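PDB 4R8X: uricase from Bacillus fastidiosus, which probably catalyses the oxidation of urate to 5-hydroxyisourate with molecular oxygen, the first step from urate to allantoin in purine breakdown. Local coordinates for residues 242-247 with 269-274. Numbering follows the deposited sequence.
Sequences KSIQHL and TNNRTW
The side-chain amide of Asn-271 takes the methyl CD1 of Ile-244 over one face, 3.5 Å from Asn-271 ND2, while its OD1 points to Thr-273, both of whose donors lie in the carbonyl plane. In the same stretch Arg-272 turns its guanidinium edge, through NE and NH2, to Asn-270 OD1; both nitrogens come from one face of that amide, NH2 at 3.0 Å. On the helix side, the ring of His-246 carries CD of Lys-242 4.0 Å above its centre. Ile-244 opens helix 244-258, just after its N-cap Ser-243, whose OG accepts from His-246 N at 2.9 Å. CD1 of Ile-244 lies 3.4 Å from Asn-271 CB; the Ile-244 and Thr-269 side chains slide past each other in opposite directions, their CG2 methyls 4.0 Å apart. Thr-269 OG1 is bonded to Gln-299 of the adjoining strand 296-304. With CG of Asn-271 anti to its own N (chi1 -168°), OD1 receives Thr-273 N at 3.1 Å, an Asx turn, and Thr-273 OG1 at 2.7 Å on a lone pair. With an alanine here, Thr-273 N and OG1 would probably be left without this acceptor, and Ile-244 CD1 without the amide it packs on. The apolar side chain of Ile-244 thus backs an amide whose oxygen is gripped twice, which probably fixes its rotation and so the direction of ND2, consistent with the predicted role of Asn-271 in binding urate and O2 beside Phe-179 and Arg-196.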
loop_
_atom_site.group_PDB
_atom_site.type_symbol
_atom_site.label_atom_id
_atom_site.label_comp_id
_atom_site.label_asym_id
_atom_site.label_seq_id
_atom_site.Cartn_x
_atom_site.Cartn_y
_atom_site.Cartn_z
ATOM N N LYS D 242 -20.048 -26.149 -0.155
ATOM C CA LYS D 242 -19.262 -27.195 -0.799
ATOM C C LYS D 242 -18.104 -26.577 -1.572
ATOM O O LYS D 242 -17.235 -27.280 -2.093
ATOM C CB LYS D 242 -20.146 -27.989 -1.762
ATOM C CG LYS D 242 -21.325 -28.691 -1.104
ATOM C CD LYS D 242 -22.337 -29.142 -2.156
ATOM C CE LYS D 242 -23.595 -29.717 -1.521
ATOM N NZ LYS D 242 -24.695 -29.817 -2.512
ATOM N N SER D 243 -18.118 -25.252 -1.655
ATOM C CA SER D 243 -17.089 -24.482 -2.338
ATOM C C SER D 243 -17.484 -23.028 -2.221
ATOM O O SER D 243 -18.596 -22.717 -1.798
ATOM C CB SER D 243 -17.008 -24.843 -3.819
ATOM O OG SER D 243 -18.262 -24.649 -4.446
ATOM N N ILE D 244 -16.574 -22.136 -2.587
ATOM C CA ILE D 244 -16.923 -20.726 -2.663
ATOM C C ILE D 244 -17.962 -20.535 -3.764
ATOM O O ILE D 244 -18.894 -19.743 -3.613
ATOM C CB ILE D 244 -15.693 -19.854 -2.930
ATOM C CG1 ILE D 244 -14.720 -19.946 -1.760
ATOM C CG2 ILE D 244 -16.097 -18.403 -3.141
ATOM C CD1 ILE D 244 -13.457 -19.185 -1.996
ATOM N N GLN D 245 -17.800 -21.267 -4.866
ATOM C CA GLN D 245 -18.756 -21.229 -5.971
ATOM C C GLN D 245 -20.163 -21.503 -5.465
ATOM O O GLN D 245 -21.087 -20.742 -5.727
ATOM C CB GLN D 245 -18.399 -22.265 -7.042
ATOM C CG GLN D 245 -17.183 -21.914 -7.883
ATOM C CD GLN D 245 -15.885 -22.461 -7.321
ATOM O OE1 GLN D 245 -15.701 -22.550 -6.102
ATOM N NE2 GLN D 245 -14.971 -22.832 -8.215
ATOM N N HIS D 246 -20.303 -22.603 -4.733
ATOM C CA HIS D 246 -21.573 -23.006 -4.152
ATOM C C HIS D 246 -22.091 -21.956 -3.161
ATOM O O HIS D 246 -23.262 -21.589 -3.182
ATOM C CB HIS D 246 -21.388 -24.375 -3.493
ATOM C CG HIS D 246 -22.594 -24.881 -2.766
ATOM N ND1 HIS D 246 -22.606 -25.084 -1.403
ATOM C CD2 HIS D 246 -23.822 -25.240 -3.213
ATOM C CE1 HIS D 246 -23.791 -25.546 -1.041
ATOM N NE2 HIS D 246 -24.546 -25.649 -2.120
ATOM N N LEU D 247 -21.207 -21.461 -2.304
ATOM C CA LEU D 247 -21.580 -20.441 -1.328
ATOM C C LEU D 247 -22.189 -19.190 -1.957
ATOM O O LEU D 247 -23.253 -18.731 -1.529
ATOM C CB LEU D 247 -20.373 -20.072 -0.473
ATOM C CG LEU D 247 -20.548 -18.880 0.469
ATOM C CD1 LEU D 247 -21.612 -19.180 1.524
ATOM C CD2 LEU D 247 -19.220 -18.547 1.110
ATOM N N THR D 269 -14.888 -12.694 -5.961
ATOM C CA THR D 269 -14.349 -13.275 -4.731
ATOM C C THR D 269 -12.842 -13.454 -4.753
ATOM O O THR D 269 -12.224 -13.447 -5.811
ATOM C CB THR D 269 -14.872 -14.696 -4.518
ATOM O OG1 THR D 269 -14.169 -15.575 -5.406
ATOM C CG2 THR D 269 -16.348 -14.780 -4.813
ATOM N N ASN D 270 -12.267 -13.626 -3.565
ATOM C CA ASN D 270 -10.950 -14.231 -3.402
ATOM C C ASN D 270 -11.078 -15.367 -2.399
ATOM O O ASN D 270 -11.753 -15.225 -1.372
ATOM C CB ASN D 270 -9.933 -13.276 -2.763
ATOM C CG ASN D 270 -9.443 -12.173 -3.683
ATOM O OD1 ASN D 270 -8.597 -11.382 -3.267
ATOM N ND2 ASN D 270 -9.967 -12.091 -4.904
ATOM N N ASN D 271 -10.394 -16.470 -2.670
ATOM C CA ASN D 271 -10.105 -17.467 -1.651
ATOM C C ASN D 271 -8.762 -17.127 -1.012
ATOM O O ASN D 271 -7.721 -17.151 -1.685
ATOM C CB ASN D 271 -10.047 -18.869 -2.262
ATOM C CG ASN D 271 -10.028 -19.961 -1.206
ATOM O OD1 ASN D 271 -9.567 -19.745 -0.088
ATOM N ND2 ASN D 271 -10.543 -21.129 -1.546
ATOM N N ARG D 272 -8.787 -16.805 0.281
ATOM C CA ARG D 272 -7.587 -16.368 0.998
ATOM C C ARG D 272 -7.189 -17.333 2.115
ATOM O O ARG D 272 -6.446 -16.981 3.043
ATOM C CB ARG D 272 -7.807 -14.960 1.546
ATOM C CG ARG D 272 -7.887 -13.907 0.457
ATOM C CD ARG D 272 -6.508 -13.640 -0.125
ATOM N NE ARG D 272 -6.562 -12.680 -1.221
ATOM C CZ ARG D 272 -5.491 -12.226 -1.860
ATOM N NH1 ARG D 272 -4.290 -12.663 -1.521
ATOM N NH2 ARG D 272 -5.615 -11.342 -2.834
ATOM N N THR D 273 -7.643 -18.573 1.990
ATOM C CA THR D 273 -7.500 -19.572 3.047
ATOM C C THR D 273 -6.048 -19.832 3.440
ATOM O O THR D 273 -5.179 -19.963 2.583
ATOM C CB THR D 273 -8.193 -20.884 2.638
ATOM O OG1 THR D 273 -9.588 -20.618 2.437
ATOM C CG2 THR D 273 -8.040 -21.970 3.684
ATOM N N TRP D 274 -5.811 -19.895 4.747
ATOM C CA TRP D 274 -4.491 -20.136 5.322
ATOM C C TRP D 274 -3.931 -21.531 5.010
ATOM O O TRP D 274 -4.663 -22.431 4.586
ATOM C CB TRP D 274 -4.570 -20.003 6.844
ATOM C CG TRP D 274 -4.997 -18.646 7.373
ATOM C CD1 TRP D 274 -4.795 -17.410 6.798
ATOM C CD2 TRP D 274 -5.704 -18.407 8.596
ATOM N NE1 TRP D 274 -5.329 -16.422 7.606
ATOM C CE2 TRP D 274 -5.883 -17.010 8.715
ATOM C CE3 TRP D 274 -6.195 -19.240 9.610
ATOM C CZ2 TRP D 274 -6.545 -16.434 9.813
ATOM C CZ3 TRP D 274 -6.839 -18.668 10.697
ATOM C CH2 TRP D 274 -7.001 -17.276 10.794
#